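Local atomic coordinates of kinesin-like protein KIF19 (PDB entry 5GSZ), a protein that moves toward the plus ends of microtubules and depolymerises them at ciliary tips, thereby regulating the length of motile cilia. Residues E156-L161 with L169-D174; F247-A252 with S301-L306. All blocks are in the same frame, centred on the assembly; numbering follows the deposited sequence.

Contact 1. Residues E156-L161 with L169-D174; sequences EMIRDL and LELRED
The carbonyl oxygen of Ile158 takes the amide proton of Leu169, with Leu169 N 3.1 Å from Ile158 O. The N-H points almost straight at the oxygen (171°), although the nitrogen is tilted 27° from the carbonyl plane. The bond joins the outermost strand of the central kinesin motor sheet, 157-160, to the residues leading into the hairpin of strands 171-173 and 179-181. In kinesins this hairpin belongs to the loop region that faces the microtubule, and it probably does so here. Apolar groups pack on both sides of the bond along the chain. Ile158 reaches out with the end of its longer branch, its CD1 lying 3.8 Å from Leu171 CG. The CD2 methyl of Leu171 follows at 4.1 Å from the same Ile158 CD1. These two side chains stand nearly square to each other, so Ile158 meets the branch point of the leucine rather than running alongside it. Val181 of the hairpin and Leu151 of the neighbouring sheet strand also touch Ile158, which thus bridges the two sheets. Leu169 turns the other way along the edge strand. Its CG lies anti to its carbonyl carbon (chi1 -55°), and from there CD1 reaches over the edge-strand backbone, 3.7 Å from Asp160 N. Asp160 gives this methyl its aliphatic part and keeps its charge elsewhere: OD2 is hydrogen-bonded to Thr185 OG1, and OD1 to Leu162 N. With both oxygens held, the buried carboxylate is probably kept from turning, and its charge is likely to be eased by these two bonds. What is left for Leu169 is the methylene: Asp160 CB stands 3.6 Å from Leu169 CD1.

Contact 2. Residues F247-A252 with S301-L306; sequences FMIDLA and SKLTRL
With chi1 at 173° in Leu303 and 168° in Leu306, each leucine sets its CG opposite its own backbone N, and the two branched ends face Phe247, Ile249 and Leu251. This is a helix laid on a sheet: helix 302-307 packs on strand 242-250 of the central beta-sheet of the kinesin motor domain. The strand runs into Asp250-Leu251-Ala252, the start of the DLAGSE sequence that kinesins use as switch II. Leu306 is set against one end of the Phe247 ring. Its CD2 lies 3.7 Å from Phe247 CE1, while its other methyl, CD1, is 4.0 Å from Phe247 CZ. Two residues along the strand, Ile249 points at the helix and meets Leu303 methyl to methyl, Ile249 CD1 to Leu303 CD1, at 4.0 Å. The second methyl of Leu303 packs on Leu251: Leu303 CD2 is 4.0 Å from Leu251 CD2, and the two side chains lie roughly perpendicular. Leu303 thus touches both Ile249 of the strand and Leu251 of the switch II sequence, the latter close to the nucleotide pocket. An alanine in place of Leu306 would remove both methyls, which would probably open a gap beside CE1 and CZ of the Phe247 ring and leave these atoms without their partner on the helix. Asp250, between Ile249 and Leu251, points to the other side of the sheet, where its OD2 forms a salt bridge with Arg206 and a hydrogen bond with Thr111. The helix itself starts with a capped end. Ser301 occupies the N-cap position, its OG accepting from Thr304 N at 3.2 Å. The same Ser301 OG is also hydrogen-bonded to Thr304 OG1, 3.0 Å away.

The two contacts lie with their centres about 11 Å apart in the motor domain, and both segments of contact 1 come earlier in the chain than those of contact 2. They meet the central eight-stranded sheet at different strands: contact 1 at its outermost strand 157-160, contact 2 at strand 242-250, with strands 142-154 and 220-232 between them. Helix 302-307 connects them. While Leu303 and Leu306 face the sheet, Lys302 and Arg305 reach the hairpin, where Leu171 CD1 packs 4.0 Å from Lys302 CD. Glu156 OE1 probably accepts a hydrogen bond from Lys302 N. The nucleotide-side switch II sequence and the hairpin, which probably faces the microtubule, thus lean on the same short helix.

Contact 1. Residues E156-L161 with L169-D174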
ATOM      1  N   GLU A 156       5.103  13.631   8.048  1.00 63.67           N
ATOM      2  CA  GLU A 156       3.856  14.016   8.700  1.00 62.13           C
ATOM      3  C   GLU A 156       3.262  15.313   8.165  1.00 59.58           C
ATOM      4  O   GLU A 156       2.346  15.857   8.787  1.00 61.11           O
ATOM      5  CB  GLU A 156       4.032  14.108  10.218  1.00 59.16           C
ATOM      6  CG  GLU A 156       4.544  12.812  10.803  1.00 61.42           C
ATOM      7  CD  GLU A 156       3.613  11.657  10.505  1.00 60.63           C
ATOM      8  OE1 GLU A 156       2.432  11.735  10.906  1.00 57.08           O
ATOM      9  OE2 GLU A 156       4.052  10.691   9.838  1.00 72.42           O
ATOM     10  N   MET A 157       3.731  15.809   7.017  1.00 58.50           N
ATOM     11  CA  MET A 157       3.109  16.945   6.339  1.00 57.68           C
ATOM     12  C   MET A 157       2.271  16.445   5.165  1.00 58.72           C
ATOM     13  O   MET A 157       2.741  15.643   4.350  1.00 54.86           O
ATOM     14  CB  MET A 157       4.155  17.945   5.846  1.00 62.39           C
ATOM     15  CG  MET A 157       5.200  18.354   6.888  1.00 71.71           C
ATOM     16  SD  MET A 157       4.602  19.326   8.293  1.00 74.53           S
ATOM     17  CE  MET A 157       4.204  20.879   7.512  1.00 61.14           C
ATOM     18  N   ILE A 158       1.038  16.927   5.076  1.00 53.62           N
ATOM     19  CA  ILE A 158       0.104  16.474   4.061  1.00 47.68           C
ATOM     20  C   ILE A 158       0.033  17.497   2.945  1.00 46.78           C
ATOM     21  O   ILE A 158      -0.168  18.687   3.194  1.00 53.00           O
ATOM     22  CB  ILE A 158      -1.283  16.232   4.663  1.00 49.73           C
ATOM     23  CG1 ILE A 158      -1.152  15.242   5.823  1.00 50.51           C
ATOM     24  CG2 ILE A 158      -2.236  15.745   3.568  1.00 45.03           C
ATOM     25  CD1 ILE A 158      -2.364  15.177   6.718  1.00 51.47           C
ATOM     26  N   ARG A 159       0.169  17.029   1.714  1.00 49.11           N
ATOM     27  CA  ARG A 159      -0.026  17.844   0.525  1.00 47.05           C
ATOM     28  C   ARG A 159      -1.055  17.185  -0.378  1.00 50.20           C
ATOM     29  O   ARG A 159      -1.195  15.958  -0.389  1.00 49.97           O
ATOM     30  CB  ARG A 159       1.296  18.028  -0.238  1.00 53.99           C
ATOM     31  CG  ARG A 159       2.319  18.904   0.511  1.00 61.74           C
ATOM     32  CD  ARG A 159       3.724  18.855  -0.106  1.00 54.32           C
ATOM     33  NE  ARG A 159       3.754  19.244  -1.514  1.00 46.87           N
ATOM     34  CZ  ARG A 159       4.062  18.416  -2.503  1.00 52.48           C
ATOM     35  NH1 ARG A 159       4.366  17.155  -2.226  1.00 52.32           N
ATOM     36  NH2 ARG A 159       4.069  18.843  -3.765  1.00 50.00           N
ATOM     37  N   ASP A 160      -1.776  18.012  -1.137  1.00 55.48           N
ATOM     38  CA  ASP A 160      -2.703  17.540  -2.167  1.00 50.47           C
ATOM     39  C   ASP A 160      -1.909  17.308  -3.442  1.00 53.47           C
ATOM     40  O   ASP A 160      -1.451  18.258  -4.073  1.00 59.13           O
ATOM     41  CB  ASP A 160      -3.822  18.552  -2.401  1.00 52.32           C
ATOM     42  CG  ASP A 160      -4.778  18.146  -3.536  1.00 60.23           C
ATOM     43  OD1 ASP A 160      -4.573  17.104  -4.201  1.00 58.65           O
ATOM     44  OD2 ASP A 160      -5.759  18.890  -3.771  1.00 59.47           O
ATOM     45  N   LEU A 161      -1.753  16.050  -3.837  1.00 51.23           N
ATOM     46  CA  LEU A 161      -0.923  15.785  -5.001  1.00 53.47           C
ATOM     47  C   LEU A 161      -1.549  16.262  -6.303  1.00 54.70           C
ATOM     48  O   LEU A 161      -0.854  16.277  -7.324  1.00 53.20           O
ATOM     49  CB  LEU A 161      -0.617  14.295  -5.102  1.00 46.80           C
ATOM     50  CG  LEU A 161       0.311  13.766  -4.028  1.00 50.88           C
ATOM     51  CD1 LEU A 161       0.326  12.236  -4.106  1.00 49.56           C
ATOM     52  CD2 LEU A 161       1.716  14.375  -4.183  1.00 48.96           C
ATOM     53  N   LEU A 169      -2.002  20.940   4.143  1.00 57.39           N
ATOM     54  CA  LEU A 169      -3.376  20.757   4.567  1.00 56.80           C
ATOM     55  C   LEU A 169      -3.404  20.080   5.933  1.00 58.42           C
ATOM     56  O   LEU A 169      -2.447  19.418   6.344  1.00 53.47           O
ATOM     57  CB  LEU A 169      -4.136  19.939   3.524  1.00 53.02           C
ATOM     58  CG  LEU A 169      -4.038  20.581   2.137  1.00 59.02           C
ATOM     59  CD1 LEU A 169      -4.357  19.583   1.034  1.00 56.68           C
ATOM     60  CD2 LEU A 169      -4.941  21.810   2.038  1.00 54.56           C
ATOM     61  N   GLU A 170      -4.506  20.284   6.649  1.00 58.69           N
ATOM     62  CA  GLU A 170      -4.713  19.677   7.955  1.00 63.08           C
ATOM     63  C   GLU A 170      -5.851  18.659   7.894  1.00 66.47           C
ATOM     64  O   GLU A 170      -6.599  18.575   6.915  1.00 62.35           O
ATOM     65  CB  GLU A 170      -4.988  20.752   9.017  1.00 62.33           C
ATOM     66  N   LEU A 171      -5.968  17.874   8.969  1.00 71.43           N
ATOM     67  CA  LEU A 171      -6.953  16.802   9.084  1.00 68.45           C
ATOM     68  C   LEU A 171      -8.119  17.279   9.940  1.00 76.34           C
ATOM     69  O   LEU A 171      -7.965  17.468  11.152  1.00 80.29           O
ATOM     70  CB  LEU A 171      -6.329  15.568   9.722  1.00 70.14           C
ATOM     71  CG  LEU A 171      -5.374  14.684   8.944  1.00 69.31           C
ATOM     72  CD1 LEU A 171      -4.703  13.727   9.924  1.00 64.70           C
ATOM     73  CD2 LEU A 171      -6.136  13.930   7.869  1.00 67.30           C
ATOM     74  N   ARG A 172      -9.275  17.470   9.314  1.00 76.66           N
ATOM     75  CA  ARG A 172     -10.465  17.925  10.024  1.00 78.27           C
ATOM     76  C   ARG A 172     -11.576  16.882   9.965  1.00 78.94           C
ATOM     77  O   ARG A 172     -11.792  16.249   8.931  1.00 73.98           O
ATOM     78  CB  ARG A 172     -10.959  19.253   9.446  1.00 71.10           C
ATOM     79  N   GLU A 173     -12.278  16.708  11.079  1.00 80.49           N
ATOM     80  CA  GLU A 173     -13.366  15.742  11.157  1.00 87.58           C
ATOM     81  C   GLU A 173     -14.648  16.306  10.553  1.00 93.48           C
ATOM     82  O   GLU A 173     -15.144  17.346  10.987  1.00 96.61           O
ATOM     83  CB  GLU A 173     -13.609  15.321  12.608  1.00 85.37           C
ATOM     84  N   ASP A 174     -15.178  15.614   9.550  1.00 93.79           N
ATOM     85  CA  ASP A 174     -16.403  16.045   8.886  1.00 91.07           C
ATOM     86  C   ASP A 174     -17.376  14.881   8.739  1.00 93.85           C
ATOM     87  O   ASP A 174     -17.789  14.541   7.631  1.00100.46           O
ATOM     88  CB  ASP A 174     -16.081  16.635   7.512  1.00 95.61           C
ATOM     89  CG  ASP A 174     -15.192  17.859   7.596  1.00105.38           C
ATOM     90  OD1 ASP A 174     -15.305  18.611   8.587  1.00102.94           O
ATOM     91  OD2 ASP A 174     -14.381  18.071   6.671  1.00110.47           O
TER

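Contact 2. Residues F247-A252 with S301-L306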
ATOM      1  N   PHE A 247      -8.988   2.697   0.341  1.00 39.23           N
ATOM      2  CA  PHE A 247      -7.705   3.378   0.450  1.00 42.13           C
ATOM      3  C   PHE A 247      -6.651   2.572  -0.280  1.00 42.39           C
ATOM      4  O   PHE A 247      -6.520   1.367  -0.039  1.00 42.46           O
ATOM      5  CB  PHE A 247      -7.269   3.547   1.900  1.00 42.88           C
ATOM      6  CG  PHE A 247      -7.924   4.686   2.600  1.00 46.66           C
ATOM      7  CD1 PHE A 247      -7.428   5.965   2.473  1.00 46.75           C
ATOM      8  CD2 PHE A 247      -9.024   4.478   3.411  1.00 49.29           C
ATOM      9  CE1 PHE A 247      -8.029   7.012   3.137  1.00 53.67           C
ATOM     10  CE2 PHE A 247      -9.614   5.527   4.071  1.00 49.18           C
ATOM     11  CZ  PHE A 247      -9.118   6.786   3.933  1.00 49.19           C
ATOM     12  N   MET A 248      -5.894   3.239  -1.152  1.00 41.25           N
ATOM     13  CA  MET A 248      -4.857   2.581  -1.947  1.00 44.63           C
ATOM     14  C   MET A 248      -3.546   3.323  -1.728  1.00 42.84           C
ATOM     15  O   MET A 248      -3.398   4.480  -2.144  1.00 42.31           O
ATOM     16  CB  MET A 248      -5.244   2.523  -3.425  1.00 40.12           C
ATOM     17  CG  MET A 248      -6.354   1.517  -3.672  1.00 44.27           C
ATOM     18  SD  MET A 248      -6.860   1.292  -5.398  1.00 48.41           S
ATOM     19  CE  MET A 248      -7.655   2.860  -5.723  1.00 41.95           C
ATOM     20  N   ILE A 249      -2.600   2.666  -1.066  1.00 38.39           N
ATOM     21  CA  ILE A 249      -1.458   3.351  -0.484  1.00 36.97           C
ATOM     22  C   ILE A 249      -0.164   2.823  -1.080  1.00 38.66           C
ATOM     23  O   ILE A 249       0.067   1.608  -1.119  1.00 36.73           O
ATOM     24  CB  ILE A 249      -1.458   3.229   1.043  1.00 37.67           C
ATOM     25  CG1 ILE A 249      -2.744   3.864   1.579  1.00 39.68           C
ATOM     26  CG2 ILE A 249      -0.207   3.903   1.616  1.00 35.78           C
ATOM     27  CD1 ILE A 249      -3.105   3.431   2.976  1.00 41.50           C
ATOM     28  N   ASP A 250       0.666   3.761  -1.553  1.00 40.91           N
ATOM     29  CA  ASP A 250       2.052   3.550  -1.943  1.00 37.06           C
ATOM     30  C   ASP A 250       2.925   4.049  -0.792  1.00 35.97           C
ATOM     31  O   ASP A 250       3.168   5.249  -0.669  1.00 40.81           O
ATOM     32  CB  ASP A 250       2.341   4.304  -3.234  1.00 38.47           C
ATOM     33  CG  ASP A 250       3.726   3.997  -3.803  1.00 43.47           C
ATOM     34  OD1 ASP A 250       4.338   2.981  -3.410  1.00 40.18           O
ATOM     35  OD2 ASP A 250       4.202   4.778  -4.654  1.00 45.53           O
ATOM     36  N   LEU A 251       3.403   3.131   0.042  1.00 35.05           N
ATOM     37  CA  LEU A 251       4.052   3.510   1.291  1.00 39.68           C
ATOM     38  C   LEU A 251       5.431   4.121   1.056  1.00 45.81           C
ATOM     39  O   LEU A 251       5.996   4.087  -0.043  1.00 48.31           O
ATOM     40  CB  LEU A 251       4.218   2.310   2.222  1.00 34.67           C
ATOM     41  CG  LEU A 251       2.986   1.746   2.906  1.00 37.00           C
ATOM     42  CD1 LEU A 251       3.325   0.525   3.726  1.00 37.08           C
ATOM     43  CD2 LEU A 251       2.396   2.808   3.778  1.00 42.19           C
ATOM     44  N   ALA A 252       5.980   4.676   2.132  1.00 45.47           N
ATOM     45  CA  ALA A 252       7.393   4.990   2.161  1.00 47.66           C
ATOM     46  C   ALA A 252       8.204   3.696   2.133  1.00 44.45           C
ATOM     47  O   ALA A 252       7.688   2.601   2.384  1.00 45.03           O
ATOM     48  CB  ALA A 252       7.728   5.834   3.392  1.00 48.94           C
ATOM     49  N   SER A 301       0.360   8.920  13.894  1.00 59.46           N
ATOM     50  CA  SER A 301       0.822   9.523  12.655  1.00 52.68           C
ATOM     51  C   SER A 301      -0.370  10.017  11.840  1.00 53.63           C
ATOM     52  O   SER A 301      -1.518   9.623  12.069  1.00 50.96           O
ATOM     53  CB  SER A 301       1.635   8.516  11.854  1.00 51.85           C
ATOM     54  OG  SER A 301       0.879   7.342  11.631  1.00 52.64           O
ATOM     55  N   LYS A 302      -0.097  10.918  10.894  1.00 50.40           N
ATOM     56  CA  LYS A 302      -1.156  11.343   9.988  1.00 52.05           C
ATOM     57  C   LYS A 302      -1.801  10.138   9.304  1.00 54.00           C
ATOM     58  O   LYS A 302      -3.030  10.063   9.196  1.00 49.88           O
ATOM     59  CB  LYS A 302      -0.615  12.332   8.950  1.00 48.05           C
ATOM     60  CG  LYS A 302       0.105  13.534   9.546  1.00 57.59           C
ATOM     61  CD  LYS A 302      -0.820  14.420  10.395  1.00 64.56           C
ATOM     62  CE  LYS A 302      -0.017  15.404  11.240  1.00 61.02           C
ATOM     63  NZ  LYS A 302       0.759  14.683  12.305  1.00 63.29           N
ATOM     64  N   LEU A 303      -0.992   9.159   8.875  1.00 53.12           N
ATOM     65  CA  LEU A 303      -1.565   8.033   8.151  1.00 45.97           C
ATOM     66  C   LEU A 303      -2.435   7.182   9.056  1.00 46.98           C
ATOM     67  O   LEU A 303      -3.483   6.697   8.619  1.00 52.54           O
ATOM     68  CB  LEU A 303      -0.463   7.201   7.497  1.00 53.21           C
ATOM     69  CG  LEU A 303      -0.828   5.872   6.824  1.00 50.69           C
ATOM     70  CD1 LEU A 303      -1.824   6.103   5.716  1.00 49.96           C
ATOM     71  CD2 LEU A 303       0.404   5.173   6.264  1.00 45.40           C
ATOM     72  N   THR A 304      -2.051   7.021  10.324  1.00 52.12           N
ATOM     73  CA  THR A 304      -2.900   6.288  11.267  1.00 52.70           C
ATOM     74  C   THR A 304      -4.225   7.003  11.493  1.00 50.37           C
ATOM     75  O   THR A 304      -5.297   6.379  11.458  1.00 45.98           O
ATOM     76  CB  THR A 304      -2.187   6.101  12.602  1.00 48.79           C
ATOM     77  OG1 THR A 304      -1.057   5.245  12.430  1.00 53.32           O
ATOM     78  CG2 THR A 304      -3.132   5.481  13.596  1.00 47.07           C
ATOM     79  N   ARG A 305      -4.165   8.313  11.756  1.00 50.79           N
ATOM     80  CA  ARG A 305      -5.390   9.078  11.974  1.00 55.70           C
ATOM     81  C   ARG A 305      -6.294   9.027  10.747  1.00 53.60           C
ATOM     82  O   ARG A 305      -7.508   8.848  10.873  1.00 56.44           O
ATOM     83  CB  ARG A 305      -5.052  10.528  12.357  1.00 60.13           C
ATOM     84  CG  ARG A 305      -4.647  10.707  13.838  1.00 62.26           C
ATOM     85  CD  ARG A 305      -3.614  11.835  14.064  1.00 63.93           C
ATOM     86  NE  ARG A 305      -4.127  13.175  13.781  1.00 69.19           N
ATOM     87  CZ  ARG A 305      -3.365  14.263  13.671  1.00 76.04           C
ATOM     88  NH1 ARG A 305      -2.044  14.174  13.813  1.00 72.36           N
ATOM     89  NH2 ARG A 305      -3.920  15.441  13.404  1.00 78.67           N
ATOM     90  N   LEU A 306      -5.716   9.134   9.544  1.00 56.86           N
ATOM     91  CA  LEU A 306      -6.538   9.070   8.336  1.00 56.44           C
ATOM     92  C   LEU A 306      -7.225   7.714   8.189  1.00 50.21           C
ATOM     93  O   LEU A 306      -8.361   7.645   7.716  1.00 51.81           O
ATOM     94  CB  LEU A 306      -5.691   9.380   7.100  1.00 53.96           C
ATOM     95  CG  LEU A 306      -6.360   9.073   5.762  1.00 60.17           C
ATOM     96  CD1 LEU A 306      -7.530  10.017   5.597  1.00 66.17           C
ATOM     97  CD2 LEU A 306      -5.423   9.213   4.564  1.00 54.07           C
TER